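Local coordinates for siderophore-interacting protein (Aeromonas hydrophila, PDB 6K2L), which binds FAD and probably reduces ferric iron carried by siderophores so that the metal can be released in the cell, at residues 14-19 with 29-34; 34-39 with 91-96; 165-170 with 188-193. The protein carries 1 engineered substitution. One frame throughout, in Å; residues are numbered along the deposited sequence.

Contact 1 (14-19 with 29-34)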
loop_
_atom_site.group_PDB
_atom_site.type_symbol
_atom_site.label_atom_id
_atom_site.label_comp_id
_atom_site.label_asym_id
_atom_site.label_seq_id
_atom_site.Cartn_x
_atom_site.Cartn_y
_atom_site.Cartn_z
ATOM N N THR A 14 -15.728 -1.084 -15.000
ATOM C CA THR A 14 -17.092 -1.473 -14.695
ATOM C C THR A 14 -17.226 -1.672 -13.188
ATOM O O THR A 14 -16.296 -2.145 -12.522
ATOM C CB THR A 14 -17.455 -2.758 -15.462
ATOM O OG1 THR A 14 -17.370 -2.519 -16.875
ATOM C CG2 THR A 14 -18.860 -3.259 -15.116
ATOM N N VAL A 15 -18.381 -1.305 -12.643
ATOM C CA VAL A 15 -18.605 -1.534 -11.221
ATOM C C VAL A 15 -18.824 -3.030 -10.996
ATOM O O VAL A 15 -19.690 -3.652 -11.615
ATOM C CB VAL A 15 -19.797 -0.707 -10.713
ATOM C CG1 VAL A 15 -20.091 -1.055 -9.249
ATOM C CG2 VAL A 15 -19.547 0.783 -10.908
ATOM N N LYS A 16 -18.026 -3.624 -10.125
ATOM C CA LYS A 16 -18.176 -5.010 -9.720
ATOM C C LYS A 16 -19.151 -5.136 -8.559
ATOM O O LYS A 16 -20.103 -5.917 -8.632
ATOM C CB LYS A 16 -16.808 -5.583 -9.333
ATOM C CG LYS A 16 -16.709 -7.083 -9.334
ATOM C CD LYS A 16 -15.261 -7.503 -9.375
ATOM C CE LYS A 16 -14.901 -8.354 -8.180
ATOM N NZ LYS A 16 -14.965 -9.812 -8.490
ATOM N N HIS A 17 -18.937 -4.370 -7.489
ATOM C CA HIS A 17 -19.833 -4.387 -6.342
ATOM C C HIS A 17 -19.662 -3.118 -5.522
ATOM O O HIS A 17 -18.653 -2.418 -5.612
ATOM C CB HIS A 17 -19.599 -5.598 -5.446
ATOM C CG HIS A 17 -18.179 -5.756 -5.000
ATOM N ND1 HIS A 17 -17.638 -5.019 -3.964
ATOM C CD2 HIS A 17 -17.189 -6.568 -5.446
ATOM C CE1 HIS A 17 -16.380 -5.384 -3.783
ATOM N NE2 HIS A 17 -16.080 -6.317 -4.673
ATOM N N ILE A 18 -20.665 -2.863 -4.695
ATOM C CA ILE A 18 -20.840 -1.637 -3.942
ATOM C C ILE A 18 -21.030 -2.027 -2.490
ATOM O O ILE A 18 -21.516 -3.117 -2.183
ATOM C CB ILE A 18 -22.053 -0.838 -4.468
ATOM C CG1 ILE A 18 -21.922 -0.617 -5.968
ATOM C CG2 ILE A 18 -22.189 0.481 -3.777
ATOM C CD1 ILE A 18 -23.022 -1.258 -6.756
ATOM N N GLN A 19 -20.649 -1.133 -1.589
ATOM C CA GLN A 19 -20.658 -1.466 -0.174
ATOM C C GLN A 19 -20.714 -0.172 0.628
ATOM O O GLN A 19 -20.006 0.786 0.319
ATOM C CB GLN A 19 -19.414 -2.285 0.183
ATOM C CG GLN A 19 -19.083 -2.253 1.648
ATOM C CD GLN A 19 -17.979 -3.222 2.010
ATOM O OE1 GLN A 19 -16.966 -3.317 1.303
ATOM N NE2 GLN A 19 -18.166 -3.952 3.118
ATOM N N CYS A 29 -16.306 -0.721 -5.979
ATOM C CA CYS A 29 -15.191 -1.529 -6.438
ATOM C C CYS A 29 -15.301 -1.698 -7.941
ATOM O O CYS A 29 -16.309 -2.195 -8.443
ATOM C CB CYS A 29 -15.183 -2.886 -5.749
ATOM S SG CYS A 29 -14.044 -4.013 -6.559
ATOM N N LEU A 30 -14.275 -1.282 -8.651
ATOM C CA LEU A 30 -14.287 -1.214 -10.093
ATOM C C LEU A 30 -13.286 -2.216 -10.633
ATOM O O LEU A 30 -12.264 -2.502 -10.008
ATOM C CB LEU A 30 -13.945 0.187 -10.557
ATOM C CG LEU A 30 -14.973 1.222 -10.091
ATOM C CD1 LEU A 30 -14.256 2.486 -9.716
ATOM C CD2 LEU A 30 -15.924 1.482 -11.201
ATOM N N THR A 31 -13.604 -2.783 -11.784
ATOM C CA THR A 31 -12.766 -3.813 -12.357
ATOM C C THR A 31 -12.718 -3.647 -13.862
ATOM O O THR A 31 -13.647 -3.111 -14.472
ATOM C CB THR A 31 -13.270 -5.216 -11.994
ATOM O OG1 THR A 31 -12.417 -6.191 -12.608
ATOM C CG2 THR A 31 -14.728 -5.435 -12.445
ATOM N N SER A 32 -11.616 -4.114 -14.442
ATOM C CA SER A 32 -11.341 -4.173 -15.874
ATOM C C SER A 32 -10.068 -4.969 -16.104
ATOM O O SER A 32 -9.129 -4.899 -15.290
ATOM C CB SER A 32 -11.166 -2.787 -16.491
ATOM O OG SER A 32 -11.375 -2.812 -17.900
ATOM N N PRO A 33 -10.000 -5.748 -17.186
ATOM C CA PRO A 33 -8.714 -6.342 -17.582
ATOM C C PRO A 33 -7.664 -5.301 -17.929
ATOM O O PRO A 33 -6.467 -5.610 -17.882
ATOM C CB PRO A 33 -9.093 -7.204 -18.793
ATOM C CG PRO A 33 -10.552 -7.552 -18.534
ATOM C CD PRO A 33 -11.125 -6.286 -17.970
ATOM N N GLU A 34 -8.073 -4.076 -18.243
ATOM C CA GLU A 34 -7.151 -2.961 -18.415
ATOM C C GLU A 34 -6.456 -2.529 -17.118
ATOM O O GLU A 34 -5.617 -1.619 -17.159
ATOM C CB GLU A 34 -7.922 -1.775 -18.989
ATOM C CG GLU A 34 -7.831 -1.626 -20.485
ATOM C CD GLU A 34 -8.586 -0.406 -20.954
ATOM O OE1 GLU A 34 -9.835 -0.376 -20.784
ATOM O OE2 GLU A 34 -7.923 0.534 -21.457
#
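T14 and T31 form an antiparallel hydrogen-bonded pair: T14 N donates to T31 O at 3.0 Å with an N-H...O angle of 177°, and T31 N returns a bond to T14 O at 2.9 Å. The next two backbone bonds both use C29 but divide between two residues of the first strand. K16 N reaches C29 O at 2.8 Å, whereas C29 N is bonded to H17 O, so K16 and H17 both face C29. This is a classic beta bulge, and the psi of -52° at K16 marks the extra residue.

Ring contacts come from C29. With H17 CG lodged between its own backbone N and carbonyl carbon (chi1 54°), the imidazole turns one face to the cysteine; C29 CB lies 3.7 Å from the H17 ring centroid, a CH-pi contact. C29 SG approaches the same ring obliquely.

Apolar contacts occupy both faces. V15 CG2 meets L30 CD2 at 3.7 Å on one, while K16 CD passes T31 CG2, also at 3.7 Å, before its ammonium group heads for E94 in a weak, long ion pair.

The two strands make the N-terminal hairpin of the closed antiparallel barrel; L30 bonds through its backbone to L95 of strand 94-100 and touches L121 of strand 120-123.

Contact 2 (34-39 with 91-96)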
loop_
_atom_site.group_PDB
_atom_site.type_symbol
_atom_site.label_atom_id
_atom_site.label_comp_id
_atom_site.label_asym_id
_atom_site.label_seq_id
_atom_site.Cartn_x
_atom_site.Cartn_y
_atom_site.Cartn_z
ATOM N N GLU A 34 -8.073 -4.076 -18.243
ATOM C CA GLU A 34 -7.151 -2.961 -18.415
ATOM C C GLU A 34 -6.456 -2.529 -17.118
ATOM O O GLU A 34 -5.617 -1.619 -17.159
ATOM C CB GLU A 34 -7.922 -1.775 -18.989
ATOM C CG GLU A 34 -7.831 -1.626 -20.485
ATOM C CD GLU A 34 -8.586 -0.406 -20.954
ATOM O OE1 GLU A 34 -9.835 -0.376 -20.784
ATOM O OE2 GLU A 34 -7.923 0.534 -21.457
ATOM N N LEU A 35 -6.802 -3.117 -15.966
ATOM C CA LEU A 35 -6.130 -2.772 -14.718
ATOM C C LEU A 35 -4.832 -3.549 -14.509
ATOM O O LEU A 35 -4.091 -3.237 -13.572
ATOM C CB LEU A 35 -7.066 -3.009 -13.528
ATOM C CG LEU A 35 -8.210 -1.993 -13.453
ATOM C CD1 LEU A 35 -9.054 -2.218 -12.217
ATOM C CD2 LEU A 35 -7.646 -0.573 -13.513
ATOM N N ALA A 36 -4.532 -4.518 -15.382
ATOM C CA ALA A 36 -3.387 -5.399 -15.184
ATOM C C ALA A 36 -2.056 -4.642 -15.227
ATOM O O ALA A 36 -1.133 -4.956 -14.470
ATOM C CB ALA A 36 -3.414 -6.509 -16.234
ATOM N N ASP A 37 -1.930 -3.639 -16.089
ATOM C CA ASP A 37 -0.707 -2.844 -16.132
ATOM C C ASP A 37 -0.851 -1.493 -15.425
ATOM O O ASP A 37 0.007 -0.616 -15.593
ATOM C CB ASP A 37 -0.272 -2.629 -17.579
ATOM C CG ASP A 37 -1.383 -2.095 -18.424
ATOM O OD1 ASP A 37 -2.505 -2.037 -17.890
ATOM O OD2 ASP A 37 -1.157 -1.744 -19.604
ATOM N N TYR A 38 -1.911 -1.307 -14.655
ATOM C CA TYR A 38 -2.118 -0.039 -13.965
ATOM C C TYR A 38 -1.017 0.163 -12.931
ATOM O O TYR A 38 -0.716 -0.767 -12.175
ATOM C CB TYR A 38 -3.495 -0.026 -13.291
ATOM C CG TYR A 38 -3.965 1.352 -12.878
ATOM C CD1 TYR A 38 -4.562 2.206 -13.788
ATOM C CD2 TYR A 38 -3.816 1.793 -11.569
ATOM C CE1 TYR A 38 -4.991 3.463 -13.404
ATOM C CE2 TYR A 38 -4.233 3.035 -11.182
ATOM C CZ TYR A 38 -4.822 3.868 -12.097
ATOM O OH TYR A 38 -5.228 5.131 -11.725
ATOM N N PRO A 39 -0.396 1.346 -12.869
ATOM C CA PRO A 39 0.669 1.592 -11.881
ATOM C C PRO A 39 0.232 1.369 -10.433
ATOM O O PRO A 39 -0.954 1.415 -10.090
ATOM C CB PRO A 39 1.033 3.056 -12.116
ATOM C CG PRO A 39 0.635 3.321 -13.523
ATOM C CD PRO A 39 -0.537 2.453 -13.831
ATOM N N GLU A 91 -3.862 -8.368 -8.843
ATOM C CA GLU A 91 -4.205 -9.747 -9.187
ATOM C C GLU A 91 -5.705 -9.898 -9.430
ATOM O O GLU A 91 -6.126 -10.534 -10.407
ATOM C CB GLU A 91 -3.731 -10.689 -8.080
ATOM C CG GLU A 91 -3.813 -12.182 -8.413
ATOM C CD GLU A 91 -2.803 -13.028 -7.617
ATOM O OE1 GLU A 91 -1.581 -12.764 -7.725
ATOM O OE2 GLU A 91 -3.226 -13.961 -6.888
ATOM N N ALA A 92 -6.530 -9.301 -8.568
ATOM C CA ALA A 92 -7.971 -9.400 -8.717
ATOM C C ALA A 92 -8.511 -8.481 -9.801
ATOM O O ALA A 92 -9.704 -8.566 -10.120
ATOM C CB ALA A 92 -8.646 -9.078 -7.387
ATOM N N LEU A 93 -7.661 -7.612 -10.356
ATOM C CA LEU A 93 -8.070 -6.576 -11.298
ATOM C C LEU A 93 -9.157 -5.678 -10.695
ATOM O O LEU A 93 -10.162 -5.360 -11.332
ATOM C CB LEU A 93 -8.528 -7.200 -12.621
ATOM C CG LEU A 93 -7.448 -7.919 -13.449
ATOM C CD1 LEU A 93 -8.080 -8.877 -14.425
ATOM C CD2 LEU A 93 -6.504 -6.951 -14.186
ATOM N N GLU A 94 -8.945 -5.247 -9.452
ATOM C CA GLU A 94 -9.951 -4.460 -8.744
ATOM C C GLU A 94 -9.344 -3.163 -8.237
ATOM O O GLU A 94 -8.173 -3.128 -7.843
ATOM C CB GLU A 94 -10.546 -5.235 -7.555
ATOM C CG GLU A 94 -11.595 -6.281 -7.946
ATOM C CD GLU A 94 -11.901 -7.258 -6.810
ATOM O OE1 GLU A 94 -11.986 -6.795 -5.651
ATOM O OE2 GLU A 94 -12.067 -8.479 -7.069
ATOM N N LEU A 95 -10.155 -2.106 -8.232
ATOM C CA LEU A 95 -9.767 -0.783 -7.774
ATOM C C LEU A 95 -10.927 -0.183 -6.987
ATOM O O LEU A 95 -12.033 -0.106 -7.508
ATOM C CB LEU A 95 -9.396 0.115 -8.968
ATOM C CG LEU A 95 -8.769 1.444 -8.538
ATOM C CD1 LEU A 95 -7.548 1.739 -9.342
ATOM C CD2 LEU A 95 -9.791 2.577 -8.622
ATOM N N ASP A 96 -10.685 0.253 -5.748
ATOM C CA ASP A 96 -11.720 0.759 -4.842
ATOM C C ASP A 96 -11.697 2.277 -4.760
ATOM O O ASP A 96 -10.668 2.872 -4.444
ATOM C CB ASP A 96 -11.508 0.225 -3.417
ATOM C CG ASP A 96 -11.923 -1.207 -3.269
ATOM O OD1 ASP A 96 -12.646 -1.692 -4.166
ATOM O OD2 ASP A 96 -11.523 -1.849 -2.261
#
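L93 O accepts a hydrogen bond from the T31 hydroxyl, while the L35 CD1 methyl merely packs against L93 O at 3.4 Å. No hydrogen bond crosses between 34-39 and 91-96. L93 and E94 both face R89 in a G1 beta bulge, L93 having the left-handed backbone conformation (phi 56°, psi 46°) that belongs to it.

From L93 it is CD2 that does the touching. This methyl packs on the backbone of A36, 3.4 Å from A36 N, at the start of a type I turn closed by Y38 N bonding to L35 O. Its apolar neighbours are A36 CB at 3.7 Å and, slightly farther, L35 CB. L35 CD1 also reaches L95 CB at 4.0 Å. Y38 CG lies opposite the backbone N (chi1 -164°), which carries the ring toward L95; the two side chains meet roughly at right angles, Y38 CE2 standing 4.0 Å from L95 CD1. The tyrosine is held at its far end as well, where its hydroxyl bonds to S124 O.

The turn thus lies against the start of strand 94-100 in the FAD-binding barrel domain. L35 also touches F88 of strand 79-89 and L13 of strand 11-20, and Y38 packs on I85 of strand 79-89.

Contact 3 (165-170 with 188-193)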
loop_
_atom_site.group_PDB
_atom_site.type_symbol
_atom_site.label_atom_id
_atom_site.label_comp_id
_atom_site.label_asym_id
_atom_site.label_seq_id
_atom_site.Cartn_x
_atom_site.Cartn_y
_atom_site.Cartn_z
ATOM N N HIS A 165 -1.243 12.510 15.809
ATOM C CA HIS A 165 -2.639 12.762 16.104
ATOM C C HIS A 165 -3.395 12.929 14.799
ATOM O O HIS A 165 -2.897 13.555 13.852
ATOM C CB HIS A 165 -2.821 14.017 16.963
ATOM C CG HIS A 165 -1.941 14.065 18.179
ATOM N ND1 HIS A 165 -2.298 13.492 19.382
ATOM C CD2 HIS A 165 -0.731 14.640 18.385
ATOM C CE1 HIS A 165 -1.347 13.705 20.270
ATOM N NE2 HIS A 165 -0.390 14.412 19.695
ATOM N N ILE A 166 -4.607 12.384 14.772
ATOM C CA ILE A 166 -5.537 12.505 13.667
ATOM C C ILE A 166 -6.865 13.009 14.223
ATOM O O ILE A 166 -7.359 12.492 15.234
ATOM C CB ILE A 166 -5.708 11.150 12.946
ATOM C CG1 ILE A 166 -4.355 10.699 12.400
ATOM C CG2 ILE A 166 -6.770 11.248 11.844
ATOM C CD1 ILE A 166 -4.361 9.315 11.862
ATOM N N ALA A 167 -7.448 14.017 13.576
ATOM C CA ALA A 167 -8.792 14.483 13.919
ATOM C C ALA A 167 -9.659 14.473 12.664
ATOM O O ALA A 167 -9.239 14.977 11.621
ATOM C CB ALA A 167 -8.755 15.884 14.527
ATOM N N LEU A 168 -10.873 13.929 12.756
ATOM C CA LEU A 168 -11.781 13.926 11.613
ATOM C C LEU A 168 -13.103 14.626 11.924
ATOM O O LEU A 168 -13.694 14.396 12.976
ATOM C CB LEU A 168 -12.056 12.510 11.169
ATOM C CG LEU A 168 -10.819 11.707 10.738
ATOM C CD1 LEU A 168 -11.180 10.251 10.548
ATOM C CD2 LEU A 168 -10.232 12.270 9.459
ATOM N N LEU A 169 -13.602 15.437 10.978
ATOM C CA LEU A 169 -14.946 16.027 11.042
ATOM C C LEU A 169 -15.904 15.254 10.125
ATOM O O LEU A 169 -15.701 15.210 8.911
ATOM C CB LEU A 169 -14.894 17.499 10.644
ATOM C CG LEU A 169 -16.160 18.371 10.799
ATOM C CD1 LEU A 169 -16.777 18.240 12.211
ATOM C CD2 LEU A 169 -15.923 19.882 10.464
ATOM N N VAL A 170 -16.934 14.635 10.703
ATOM C CA VAL A 170 -17.976 13.908 9.964
ATOM C C VAL A 170 -19.326 14.589 10.192
ATOM O O VAL A 170 -19.534 15.226 11.243
ATOM C CB VAL A 170 -18.055 12.423 10.379
ATOM C CG1 VAL A 170 -16.813 11.667 9.958
ATOM C CG2 VAL A 170 -18.278 12.280 11.885
ATOM N N ARG A 188 -9.353 11.163 16.924
ATOM C CA ARG A 188 -10.413 11.925 17.590
ATOM C C ARG A 188 -11.471 12.382 16.578
ATOM O O ARG A 188 -11.177 13.119 15.630
ATOM C CB ARG A 188 -9.811 13.115 18.352
ATOM C CG ARG A 188 -10.806 13.936 19.171
ATOM C CD ARG A 188 -11.206 13.248 20.477
ATOM N NE ARG A 188 -10.077 12.999 21.387
ATOM C CZ ARG A 188 -9.688 13.835 22.350
ATOM N NH1 ARG A 188 -10.328 14.997 22.543
ATOM N NH2 ARG A 188 -8.652 13.506 23.119
ATOM N N TRP A 189 -12.702 11.944 16.780
ATOM C CA TRP A 189 -13.797 12.227 15.862
ATOM C C TRP A 189 -14.640 13.403 16.356
ATOM O O TRP A 189 -15.003 13.490 17.534
ATOM C CB TRP A 189 -14.684 10.992 15.684
ATOM C CG TRP A 189 -14.012 9.785 15.012
ATOM C CD1 TRP A 189 -13.256 8.818 15.621
ATOM C CD2 TRP A 189 -14.080 9.411 13.624
ATOM N NE1 TRP A 189 -12.853 7.870 14.704
ATOM C CE2 TRP A 189 -13.347 8.214 13.472
ATOM C CE3 TRP A 189 -14.691 9.970 12.499
ATOM C CZ2 TRP A 189 -13.188 7.587 12.235
ATOM C CZ3 TRP A 189 -14.539 9.339 11.286
ATOM C CH2 TRP A 189 -13.789 8.156 11.164
ATOM N N PHE A 190 -14.959 14.304 15.444
ATOM C CA PHE A 190 -15.831 15.435 15.707
ATOM C C PHE A 190 -17.038 15.281 14.800
ATOM O O PHE A 190 -16.879 15.090 13.588
ATOM C CB PHE A 190 -15.098 16.753 15.453
ATOM C CG PHE A 190 -14.050 17.048 16.478
ATOM C CD1 PHE A 190 -14.326 17.893 17.522
ATOM C CD2 PHE A 190 -12.796 16.444 16.422
ATOM C CE1 PHE A 190 -13.373 18.165 18.474
ATOM C CE2 PHE A 190 -11.836 16.703 17.380
ATOM C CZ PHE A 190 -12.124 17.574 18.406
ATOM N N VAL A 191 -18.231 15.294 15.392
ATOM C CA VAL A 191 -19.476 15.318 14.640
ATOM C C VAL A 191 -19.882 16.768 14.443
ATOM O O VAL A 191 -19.842 17.561 15.390
ATOM C CB VAL A 191 -20.578 14.533 15.362
ATOM C CG1 VAL A 191 -21.884 14.628 14.570
ATOM C CG2 VAL A 191 -20.146 13.071 15.531
ATOM N N GLY A 192 -20.257 17.120 13.215
ATOM C CA GLY A 192 -20.763 18.452 12.943
ATOM C C GLY A 192 -20.854 18.710 11.455
ATOM O O GLY A 192 -20.411 17.913 10.620
ATOM N N SER A 193 -21.435 19.852 11.133
ATOM C CA SER A 193 -21.588 20.280 9.762
ATOM C C SER A 193 -20.329 21.019 9.317
ATOM O O SER A 193 -19.554 21.485 10.163
ATOM C CB SER A 193 -22.831 21.159 9.657
ATOM O OG SER A 193 -22.724 22.114 8.623
#
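Five backbone hydrogen bonds zip I166-V170 to R188-G192. R188 N bonds to I166 O and L168 N to R188 O; F190 N then donates to L168 O at 2.8 Å, V170 N to F190 O, and G192 N to V170 O. The zigzag, in which L168 and V170 each use both N and O toward this one neighbour, is the signature of a parallel pair, and the short axes diverge by only 20°. CA-H...O contacts fill the gaps, as from A167 CA to R188 O at 3.2 Å.

The pair is the edge of a five-stranded parallel sheet ordered 3-2-1-4-5, consistent with the nucleotide-binding domain of ferredoxin-reductase-like proteins, with 185-191 outermost within the chain.

On the face of L168, V170 and W189, the indole carries the contact. L168 and W189 both hold CG opposite the carbonyl carbon (chi1 -60° and -65°), which lays them side by side, pointing the same way. L168 CD1 sits over one face of the six-membered ring, 3.6 Å from the centroid, a CH-pi contact. V170 CG1 comes instead at the indole edge, in plane, 3.5 Å from W189 CZ3. Helix 148-155 adds L148 against both L168 and W189.

On the face of A167, L169 and F190, L169 CD1 touches F190 CB at 3.9 Å and A167 CB nears F190 CE2. A167 and L169 meet L200 of helix 198-205 there, and the F190 ring meets that of Y203.

In the fold
Contacts 1 and 2 belong to the FAD-binding barrel domain. Segment 29-34 runs on into 34-39 at E34, and separately a backbone bond between L30 and L95 joins the neighbouring strands 25-31 and 94-100. Contact 3 stands apart in the other family domain, its nearest atoms about 15 Å from contact 1 and about 17 Å from contact 2. Burial and chemistry differ accordingly. Contact 2 is the buried one and lacks direct hydrogen bonds, a loop being held by packing of leucines, an alanine and a tyrosine against the start of strand 94-100 and the residue before it. Contacts 1 and 3 are partly buried ladders, antiparallel and broken by a bulge in the first, parallel and regular in the third.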